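Local structure of Iron(3+)-hydroxamate-binding protein FhuD (Bacillus subtilis subsp. subtilis, 3G9Q) at residues K15-M20 and L74-T79. The protein binds iron(3+)-hydroxamate complexes and passes them to the membrane-bound permease of the FhuCBGD ABC transporter, enabling ferrichrome and coprogen uptake. Numbering follows the deposited sequence.
Sequences KRVVVM and LIIVWT
With CG1 trans to the carbonyl carbon (chi1 -64°), Ile75 swings its CD1 methyl across to Val18, where it lies against both valine methyls, 3.8 Å from Val18 CG2 and 3.9 Å from CG1. On the other face of the sheet, Ile76 sends CG1 trans to its own nitrogen (chi1 172°), which leaves the CG2 branch to meet Val19; CG2 of Ile76 comes to 3.5 Å from Val19 CG2 and is almost as near to CG1. Val17 and Leu74 lie alongside each other on this same face, Val17 CG2 against Leu74 CD2 at 3.9 Å. Beyond the end of strand 17-19, Val77 CG1 touches both CB and the selenium of selenomethionine Met20.

Apart from Met20, the pairs come from two neighbouring parallel strands, 17-19 and 74-78, whose axes differ in direction by 13°. Val18 takes part through both its backbone groups: its N donates to Leu74 O at 3.1 Å, and its O accepts from Ile76 N at 3.0 Å. Met20 N then reaches Ile76 O at 2.8 Å, whereas the bond from Leu74 N to Arg16 O is weak.

Strands 35-37 and 94-97 complete the four-stranded parallel sheet, so this pair forms its centre, in the N-terminal lobe of the two-lobed solute-binding protein. Val17 and Val19 make backbone bonds with strand 35-37. Val67 of helix 64-68 packs on Val18, Ile75 and Met20, covering their face. The Arg16 side chain turns away from strand 74-78, and its NE binds Leu70 O.

The facing backbone groups of the two strands pair with one another, while branched aliphatic groups supply apolar contact on both faces, as expected of the buried centre of an alpha/beta lobe.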
ATOM      1  N   LYS A  15       9.550 -14.823  19.636  1.00 48.75           N
ATOM      2  CA  LYS A  15       8.289 -15.504  19.912  1.00 51.32           C
ATOM      3  C   LYS A  15       7.103 -14.560  20.097  1.00 43.02           C
ATOM      4  O   LYS A  15       5.967 -14.935  19.814  1.00 45.15           O
ATOM      5  CB  LYS A  15       8.444 -16.411  21.146  1.00 63.68           C
ATOM      6  CG  LYS A  15       9.365 -17.623  20.921  1.00 67.11           C
ATOM      7  CD  LYS A  15       9.792 -18.322  22.232  1.00 65.77           C
ATOM      8  CE  LYS A  15       8.655 -19.067  22.933  1.00 59.88           C
ATOM      9  NZ  LYS A  15       9.121 -19.702  24.205  1.00 46.68           N
ATOM     10  N   ARG A  16       7.356 -13.341  20.566  1.00 41.34           N
ATOM     11  CA  ARG A  16       6.268 -12.383  20.756  1.00 46.81           C
ATOM     12  C   ARG A  16       6.677 -10.984  20.314  1.00 46.50           C
ATOM     13  O   ARG A  16       7.440 -10.308  21.002  1.00 50.08           O
ATOM     14  CB  ARG A  16       5.825 -12.342  22.223  1.00 48.62           C
ATOM     15  CG  ARG A  16       5.321 -13.668  22.800  1.00 43.95           C
ATOM     16  CD  ARG A  16       4.923 -13.474  24.248  1.00 42.64           C
ATOM     17  NE  ARG A  16       3.760 -12.594  24.377  1.00 37.98           N
ATOM     18  CZ  ARG A  16       2.504 -12.995  24.198  1.00 31.60           C
ATOM     19  NH1 ARG A  16       1.498 -12.144  24.324  1.00 44.06           N
ATOM     20  NH2 ARG A  16       2.253 -14.257  23.900  1.00 30.71           N
ATOM     21  N   VAL A  17       6.152 -10.553  19.169  1.00 48.88           N
ATOM     22  CA  VAL A  17       6.463  -9.239  18.615  1.00 42.12           C
ATOM     23  C   VAL A  17       5.277  -8.275  18.632  1.00 42.14           C
ATOM     24  O   VAL A  17       4.171  -8.617  18.221  1.00 38.03           O
ATOM     25  CB  VAL A  17       6.953  -9.345  17.144  1.00 38.43           C
ATOM     26  CG1 VAL A  17       7.260  -7.960  16.602  1.00 24.41           C
ATOM     27  CG2 VAL A  17       8.184 -10.226  17.054  1.00 36.14           C
ATOM     28  N   VAL A  18       5.525  -7.067  19.122  1.00 41.56           N
ATOM     29  CA  VAL A  18       4.514  -6.023  19.155  1.00 45.26           C
ATOM     30  C   VAL A  18       4.952  -5.006  18.097  1.00 51.00           C
ATOM     31  O   VAL A  18       6.049  -4.428  18.183  1.00 41.60           O
ATOM     32  CB  VAL A  18       4.443  -5.329  20.540  1.00 50.15           C
ATOM     33  CG1 VAL A  18       3.522  -4.115  20.477  1.00 40.59           C
ATOM     34  CG2 VAL A  18       3.955  -6.305  21.585  1.00 36.10           C
ATOM     35  N   VAL A  19       4.100  -4.810  17.095  1.00 39.74           N
ATOM     36  CA  VAL A  19       4.387  -3.895  16.000  1.00 43.54           C
ATOM     37  C   VAL A  19       3.575  -2.620  16.133  1.00 47.00           C
ATOM     38  O   VAL A  19       2.365  -2.640  15.956  1.00 53.74           O
ATOM     39  CB  VAL A  19       4.051  -4.558  14.647  1.00 50.60           C
ATOM     40  CG1 VAL A  19       4.418  -3.637  13.505  1.00 58.11           C
ATOM     41  CG2 VAL A  19       4.783  -5.879  14.526  1.00 53.03           C
HETATM   42  N   MSE A  20       4.225  -1.509  16.448  1.00 55.93           N
HETATM   43  CA  MSE A  20       3.491  -0.257  16.587  1.00 63.93           C
HETATM   44  C   MSE A  20       3.399   0.536  15.277  1.00 59.26           C
HETATM   45  O   MSE A  20       2.672   1.531  15.185  1.00 60.47           O
HETATM   46  CB  MSE A  20       4.094   0.584  17.720  1.00 70.23           C
HETATM   47  CG  MSE A  20       3.589   0.170  19.112  1.00 74.78           C
HETATM   48 SE   MSE A  20       4.780   0.635  20.591  1.00 94.42          SE
HETATM   49  CE  MSE A  20       4.158   2.435  20.998  1.00 93.08           C
ATOM     50  N   LEU A  74      10.355  -8.428  21.456  1.00 54.52           N
ATOM     51  CA  LEU A  74      10.788  -7.516  20.403  1.00 57.71           C
ATOM     52  C   LEU A  74       9.691  -6.487  20.058  1.00 60.25           C
ATOM     53  O   LEU A  74       8.515  -6.842  19.895  1.00 55.84           O
ATOM     54  CB  LEU A  74      11.186  -8.288  19.135  1.00 42.57           C
ATOM     55  CG  LEU A  74      11.590  -7.421  17.940  1.00 33.33           C
ATOM     56  CD1 LEU A  74      12.997  -6.888  18.140  1.00 35.42           C
ATOM     57  CD2 LEU A  74      11.517  -8.253  16.675  1.00 40.61           C
ATOM     58  N   ILE A  75      10.090  -5.215  19.955  1.00 53.24           N
ATOM     59  CA  ILE A  75       9.183  -4.115  19.626  1.00 44.58           C
ATOM     60  C   ILE A  75       9.615  -3.395  18.366  1.00 42.99           C
ATOM     61  O   ILE A  75      10.793  -3.097  18.188  1.00 39.14           O
ATOM     62  CB  ILE A  75       9.144  -3.043  20.729  1.00 41.34           C
ATOM     63  CG1 ILE A  75       8.571  -3.632  21.997  1.00 36.69           C
ATOM     64  CG2 ILE A  75       8.260  -1.886  20.295  1.00 18.02           C
ATOM     65  CD1 ILE A  75       7.110  -4.151  21.963  1.00 56.02           C
ATOM     66  N   ILE A  76       8.677  -3.113  17.479  1.00 35.95           N
ATOM     67  CA  ILE A  76       9.069  -2.372  16.303  1.00 45.43           C
ATOM     68  C   ILE A  76       8.217  -1.115  16.159  1.00 42.52           C
ATOM     69  O   ILE A  76       6.992  -1.174  16.217  1.00 39.27           O
ATOM     70  CB  ILE A  76       9.027  -3.247  15.019  1.00 48.79           C
ATOM     71  CG1 ILE A  76       9.261  -2.355  13.813  1.00 37.04           C
ATOM     72  CG2 ILE A  76       7.718  -4.003  14.897  1.00 41.52           C
ATOM     73  CD1 ILE A  76       8.082  -1.503  13.258  1.00 82.41           C
ATOM     74  N   VAL A  77       8.876   0.033  16.012  1.00 40.44           N
ATOM     75  CA  VAL A  77       8.173   1.310  15.858  1.00 49.71           C
ATOM     76  C   VAL A  77       8.885   2.225  14.881  1.00 49.75           C
ATOM     77  O   VAL A  77      10.070   2.055  14.614  1.00 54.21           O
ATOM     78  CB  VAL A  77       8.104   2.089  17.175  1.00 59.24           C
ATOM     79  CG1 VAL A  77       7.221   1.368  18.173  1.00 74.55           C
ATOM     80  CG2 VAL A  77       9.513   2.267  17.734  1.00 70.34           C
ATOM     81  N   TRP A  78       8.169   3.209  14.360  1.00 43.40           N
ATOM     82  CA  TRP A  78       8.803   4.146  13.456  1.00 50.60           C
ATOM     83  C   TRP A  78       9.595   5.177  14.266  1.00 58.79           C
ATOM     84  O   TRP A  78       9.471   5.244  15.493  1.00 59.84           O
ATOM     85  CB  TRP A  78       7.766   4.858  12.584  1.00 45.59           C
ATOM     86  CG  TRP A  78       7.389   4.099  11.346  1.00 57.25           C
ATOM     87  CD1 TRP A  78       8.240   3.533  10.433  1.00 48.59           C
ATOM     88  CD2 TRP A  78       6.064   3.851  10.864  1.00 56.12           C
ATOM     89  NE1 TRP A  78       7.524   2.950   9.416  1.00 45.21           N
ATOM     90  CE2 TRP A  78       6.187   3.130   9.652  1.00 56.12           C
ATOM     91  CE3 TRP A  78       4.784   4.170  11.335  1.00 51.35           C
ATOM     92  CZ2 TRP A  78       5.073   2.719   8.908  1.00 51.46           C
ATOM     93  CZ3 TRP A  78       3.674   3.761  10.592  1.00 60.58           C
ATOM     94  CH2 TRP A  78       3.829   3.045   9.391  1.00 52.35           C
ATOM     95  N   THR A  79      10.430   5.962  13.583  1.00 71.58           N
ATOM     96  CA  THR A  79      11.208   7.004  14.250  1.00 75.42           C
ATOM     97  C   THR A  79      10.408   8.299  14.270  1.00 80.24           C
ATOM     98  O   THR A  79      10.630   9.150  15.125  1.00 90.15           O
ATOM     99  CB  THR A  79      12.563   7.291  13.542  1.00 68.66           C
ATOM    100  OG1 THR A  79      12.393   7.232  12.119  1.00 73.34           O
ATOM    101  CG2 THR A  79      13.632   6.307  13.992  1.00 65.37           C
TER